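Local atomic coordinates of FACT-Spt16 (Cicer arietinum, PDB entry 5CE6), a protein that serves as the histone chaperone subunit SPT16 of the FACT complex, its N-terminal domain probably taking part in binding histones H3-H4 during transcription. Residues 214-219 against 252-257; 246-251 against 300-305. All coordinates share one frame; numbering follows the deposited sequence.

Contact 1: residues 214-219 against 252-257; sequences GSVMKN and AKVNCK
In the aminopeptidase-like (M24 family) lobe, where helix 200-230 packs against helix 237-249, the 3-10 turn and loop that follow the second helix fold back along the first, and V254 plugs into its side. S215, V216 and N219, one turn of helix, meet this single valine, which accounts for nearly half of the surface buried here. Its two methyl groups divide the work. V254 CG1 lies against the base of the asparagine, 4.0 Å from N219 CB. The same V254 CG1 approaches the helix backbone, at 4.2 Å from S215 O. V254 CG2 meets V216 CG2 at 4.2 Å. On its other flank V254 CG2 comes to 4.5 Å from S215 CB. With chi1 at -76°, CG1 of V254 stands anti to the carbonyl carbon, on the side where N219 CB lies. No hydrogen bond crosses the contact, which is held by loose van der Waals packing. S215 spends its polar atoms within its own helix: OG bonds to Y211 O, and S215 O accepts the N-H of N219 at 2.7 Å. The loop keeps its own turn closed through N255 N to A252 O, also 2.7 Å. V254 is buried while N219 is exposed, placing the contact at the margin of the core. Beyond it V216 reaches T244, V247 and I248 of helix 237-249, V254 also touches V247, and M217 turns to strands 296-306 and 309-319.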
loop_
_atom_site.group_PDB
_atom_site.type_symbol
_atom_site.label_atom_id
_atom_site.label_comp_id
_atom_site.label_asym_id
_atom_site.label_seq_id
_atom_site.Cartn_x
_atom_site.Cartn_y
_atom_site.Cartn_z
ATOM N N GLY A 214 -5.297 8.538 -11.774
ATOM C CA GLY A 214 -4.974 8.751 -13.171
ATOM C C GLY A 214 -5.460 10.095 -13.679
ATOM O O GLY A 214 -4.765 10.762 -14.460
ATOM N N SER A 215 -6.650 10.494 -13.237
ATOM C CA SER A 215 -7.233 11.764 -13.654
ATOM C C SER A 215 -6.384 12.934 -13.171
ATOM O O SER A 215 -6.207 13.926 -13.886
ATOM C CB SER A 215 -8.656 11.918 -13.119
ATOM O OG SER A 215 -9.469 10.838 -13.518
ATOM N N VAL A 216 -5.884 12.818 -11.947
ATOM C CA VAL A 216 -5.002 13.828 -11.385
ATOM C C VAL A 216 -3.700 13.936 -12.189
ATOM O O VAL A 216 -3.253 15.036 -12.511
ATOM C CB VAL A 216 -4.719 13.549 -9.893
ATOM C CG1 VAL A 216 -3.576 14.407 -9.378
ATOM C CG2 VAL A 216 -5.982 13.778 -9.079
ATOM N N MET A 217 -3.105 12.799 -12.537
ATOM C CA MET A 217 -1.876 12.823 -13.333
ATOM C C MET A 217 -2.129 13.439 -14.701
ATOM O O MET A 217 -1.390 14.318 -15.153
ATOM C CB MET A 217 -1.297 11.413 -13.505
ATOM C CG MET A 217 -0.050 11.372 -14.388
ATOM S SD MET A 217 1.370 12.165 -13.612
ATOM C CE MET A 217 1.868 10.902 -12.464
ATOM N N LYS A 218 -3.183 12.980 -15.361
ATOM C CA LYS A 218 -3.457 13.415 -16.724
ATOM C C LYS A 218 -3.953 14.856 -16.801
ATOM O O LYS A 218 -3.472 15.648 -17.623
ATOM C CB LYS A 218 -4.486 12.493 -17.384
ATOM C CG LYS A 218 -4.571 12.669 -18.897
ATOM C CD LYS A 218 -5.814 12.006 -19.469
ATOM C CE LYS A 218 -5.921 12.210 -20.978
ATOM N NZ LYS A 218 -4.996 11.314 -21.735
ATOM N N ASN A 219 -4.912 15.195 -15.947
ATOM C CA ASN A 219 -5.623 16.460 -16.085
ATOM C C ASN A 219 -5.096 17.587 -15.208
ATOM O O ASN A 219 -5.429 18.750 -15.429
ATOM C CB ASN A 219 -7.120 16.258 -15.845
ATOM C CG ASN A 219 -7.731 15.278 -16.823
ATOM O OD1 ASN A 219 -7.442 15.316 -18.019
ATOM N ND2 ASN A 219 -8.574 14.389 -16.317
ATOM N N ALA A 252 -13.212 17.236 -7.631
ATOM C CA ALA A 252 -13.968 18.160 -8.469
ATOM C C ALA A 252 -13.027 19.007 -9.325
ATOM O O ALA A 252 -13.312 19.276 -10.496
ATOM C CB ALA A 252 -14.808 19.049 -7.605
ATOM N N LYS A 253 -11.904 19.416 -8.733
ATOM C CA LYS A 253 -10.886 20.200 -9.435
ATOM C C LYS A 253 -10.373 19.530 -10.713
ATOM O O LYS A 253 -9.708 20.172 -11.530
ATOM C CB LYS A 253 -9.718 20.542 -8.501
ATOM C CG LYS A 253 -10.056 21.563 -7.421
ATOM C CD LYS A 253 -8.831 22.377 -7.030
ATOM C CE LYS A 253 -9.211 23.611 -6.218
ATOM N NZ LYS A 253 -8.033 24.500 -6.014
ATOM N N VAL A 254 -10.667 18.242 -10.877
ATOM C CA VAL A 254 -10.410 17.557 -12.142
ATOM C C VAL A 254 -11.635 16.798 -12.651
ATOM O O VAL A 254 -11.497 15.829 -13.396
ATOM C CB VAL A 254 -9.206 16.583 -12.064
ATOM C CG1 VAL A 254 -7.898 17.347 -12.096
ATOM C CG2 VAL A 254 -9.302 15.684 -10.834
ATOM N N ASN A 255 -12.824 17.248 -12.249
ATOM C CA ASN A 255 -14.082 16.629 -12.669
ATOM C C ASN A 255 -14.090 15.116 -12.484
ATOM O O ASN A 255 -14.076 14.366 -13.461
ATOM C CB ASN A 255 -14.387 16.974 -14.128
ATOM N N CYS A 256 -14.104 14.664 -11.238
ATOM C CA CYS A 256 -14.007 13.235 -10.975
ATOM C C CYS A 256 -15.335 12.546 -10.657
ATOM O O CYS A 256 -15.563 11.411 -11.085
ATOM C CB CYS A 256 -13.008 12.971 -9.856
ATOM S SG CYS A 256 -12.704 11.231 -9.585
ATOM N N LYS A 257 -16.192 13.229 -9.899
ATOM C CA LYS A 257 -17.481 12.687 -9.453
ATOM C C LYS A 257 -17.332 11.531 -8.456
ATOM O O LYS A 257 -18.101 10.565 -8.480
ATOM C CB LYS A 257 -18.374 12.291 -10.642
#

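Contact 2: residues 246-251 against 300-305; sequences KVILDP and CAVGAR. With ACT (acetate ion), chain B.
Acetate OXT, probably brought by the crystallisation liquor, receives R305 NH2 at 2.8 Å with an N-H...O angle of 160°, and a weak, more bent bond from R305 NH1 at 3.4 Å. The oxygen lies in the guanidinium plane, at its edge; the arginine reaches it with a chain extended from CG to NE. R305 NE bonds to S308 O, and the acetate also takes the N-H of L68. A lysine in place of R305 would probably lose the two-pronged hold on the acetate and leave S308 O without its NE partner. On the inner side of the same strand, helix 237-249 packs against the sheet of the M24-family fold through I248. Its two branches touch alternate residues of strand 296-306: I248 CD1 presses on V302 CG2 at 3.4 Å, tighter than usual for two carbons, while I248 CG2 rests on A304 CB at 3.8 Å. The side chains of I248 and V302 pass alongside one another, pointing opposite ways. In I248, chi1 -65° puts CG2 anti to the backbone N, toward A304, and the extended chi2 (168°) carries CD1 on to V302. V263 and I265 of the adjoining strand also touch I248.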
loop_
_atom_site.group_PDB
_atom_site.type_symbol
_atom_site.label_atom_id
_atom_site.label_comp_id
_atom_site.label_asym_id
_atom_site.label_seq_id
_atom_site.Cartn_x
_atom_site.Cartn_y
_atom_site.Cartn_z
ATOM N N LYS A 246 -4.100 19.103 -3.118
ATOM C CA LYS A 246 -5.356 19.845 -3.132
ATOM C C LYS A 246 -6.330 19.310 -4.174
ATOM O O LYS A 246 -7.538 19.256 -3.940
ATOM C CB LYS A 246 -5.096 21.326 -3.391
ATOM C CG LYS A 246 -4.378 22.010 -2.260
ATOM C CD LYS A 246 -4.477 23.523 -2.390
ATOM C CE LYS A 246 -3.151 24.147 -2.785
ATOM N NZ LYS A 246 -3.256 25.639 -2.892
ATOM N N VAL A 247 -5.798 18.921 -5.325
ATOM C CA VAL A 247 -6.629 18.399 -6.407
ATOM C C VAL A 247 -7.173 17.009 -6.063
ATOM O O VAL A 247 -8.322 16.687 -6.373
ATOM C CB VAL A 247 -5.853 18.375 -7.737
ATOM C CG1 VAL A 247 -6.672 17.721 -8.810
ATOM C CG2 VAL A 247 -5.484 19.793 -8.157
ATOM N N ILE A 248 -6.348 16.185 -5.426
ATOM C CA ILE A 248 -6.800 14.868 -4.977
ATOM C C ILE A 248 -7.956 14.999 -3.989
ATOM O O ILE A 248 -8.987 14.337 -4.142
ATOM C CB ILE A 248 -5.656 14.061 -4.332
ATOM C CG1 ILE A 248 -4.581 13.734 -5.370
ATOM C CG2 ILE A 248 -6.177 12.771 -3.726
ATOM C CD1 ILE A 248 -3.319 13.205 -4.750
ATOM N N LEU A 249 -7.788 15.879 -3.003
ATOM C CA LEU A 249 -8.771 16.053 -1.929
ATOM C C LEU A 249 -10.019 16.818 -2.366
ATOM O O LEU A 249 -11.050 16.784 -1.688
ATOM C CB LEU A 249 -8.120 16.714 -0.711
ATOM C CG LEU A 249 -6.966 15.911 -0.104
ATOM C CD1 LEU A 249 -6.355 16.643 1.068
ATOM C CD2 LEU A 249 -7.421 14.527 0.325
ATOM N N ASP A 250 -9.926 17.514 -3.491
ATOM C CA ASP A 250 -11.110 18.074 -4.123
ATOM C C ASP A 250 -11.164 17.613 -5.573
ATOM O O ASP A 250 -10.965 18.410 -6.488
ATOM C CB ASP A 250 -11.117 19.599 -4.045
ATOM C CG ASP A 250 -12.416 20.195 -4.543
ATOM O OD1 ASP A 250 -13.424 19.455 -4.596
ATOM O OD2 ASP A 250 -12.426 21.395 -4.887
ATOM N N PRO A 251 -11.451 16.315 -5.782
ATOM C CA PRO A 251 -11.423 15.680 -7.104
ATOM C C PRO A 251 -12.300 16.402 -8.124
ATOM O O PRO A 251 -12.147 16.193 -9.328
ATOM C CB PRO A 251 -11.962 14.274 -6.825
ATOM C CG PRO A 251 -12.690 14.371 -5.546
ATOM C CD PRO A 251 -11.952 15.393 -4.749
ATOM N N CYS A 300 7.253 11.990 -11.376
ATOM C CA CYS A 300 6.085 12.266 -10.541
ATOM C C CYS A 300 5.384 10.979 -10.155
ATOM O O CYS A 300 5.027 10.170 -11.010
ATOM C CB CYS A 300 5.070 13.182 -11.235
ATOM S SG CYS A 300 3.528 13.388 -10.261
ATOM N N ALA A 301 5.176 10.799 -8.857
ATOM C CA ALA A 301 4.399 9.663 -8.359
ATOM C C ALA A 301 3.269 10.201 -7.496
ATOM O O ALA A 301 3.493 11.016 -6.610
ATOM C CB ALA A 301 5.274 8.708 -7.554
ATOM N N VAL A 302 2.048 9.756 -7.774
ATOM C CA VAL A 302 0.905 10.211 -6.989
ATOM C C VAL A 302 -0.038 9.051 -6.720
ATOM O O VAL A 302 -0.190 8.156 -7.546
ATOM C CB VAL A 302 0.179 11.385 -7.702
ATOM C CG1 VAL A 302 -0.242 10.990 -9.087
ATOM C CG2 VAL A 302 -1.015 11.843 -6.918
ATOM N N GLY A 303 -0.665 9.045 -5.552
ATOM C CA GLY A 303 -1.652 8.013 -5.293
ATOM C C GLY A 303 -2.802 8.541 -4.469
ATOM O O GLY A 303 -2.588 9.194 -3.441
ATOM N N ALA A 304 -4.018 8.262 -4.931
ATOM C CA ALA A 304 -5.233 8.607 -4.201
ATOM C C ALA A 304 -5.792 7.368 -3.519
ATOM O O ALA A 304 -5.576 6.235 -3.969
ATOM C CB ALA A 304 -6.278 9.206 -5.122
ATOM N N ARG A 305 -6.517 7.598 -2.432
ATOM C CA ARG A 305 -7.093 6.525 -1.645
ATOM C C ARG A 305 -8.603 6.732 -1.617
ATOM O O ARG A 305 -9.084 7.860 -1.473
ATOM C CB ARG A 305 -6.522 6.589 -0.221
ATOM C CG ARG A 305 -6.529 5.271 0.539
ATOM C CD ARG A 305 -5.887 5.443 1.919
ATOM N NE ARG A 305 -5.858 4.189 2.673
ATOM C CZ ARG A 305 -5.485 4.092 3.947
ATOM N NH1 ARG A 305 -5.105 5.174 4.614
ATOM N NH2 ARG A 305 -5.489 2.913 4.553
HETATM C C ACT B . -3.474 1.973 7.414
HETATM O O ACT B . -2.622 2.173 8.305
HETATM O OXT ACT B . -4.133 2.973 7.045
HETATM C CH3 ACT B . -3.690 0.607 6.833
#

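Contact 2 uses the last turn of helix 237-249; contact 1 uses the loop just beyond it, and their centres are about 8 Å apart. Contact 2 is core: its four touching residues are all buried, between that last turn and strand 296-306. Contact 1 is only partly buried and joins the loop after the helix to helix 200-230. The two interlock, since V254 CG1 lies 3.5 Å from V247 CG1 and V216 CG2 lies 4.0 Å from I248 CG1. Both are apolar across their segments, but branched chains pack more closely at the strand, whereas polar chemistry appears beyond it, at the arginine and acetate.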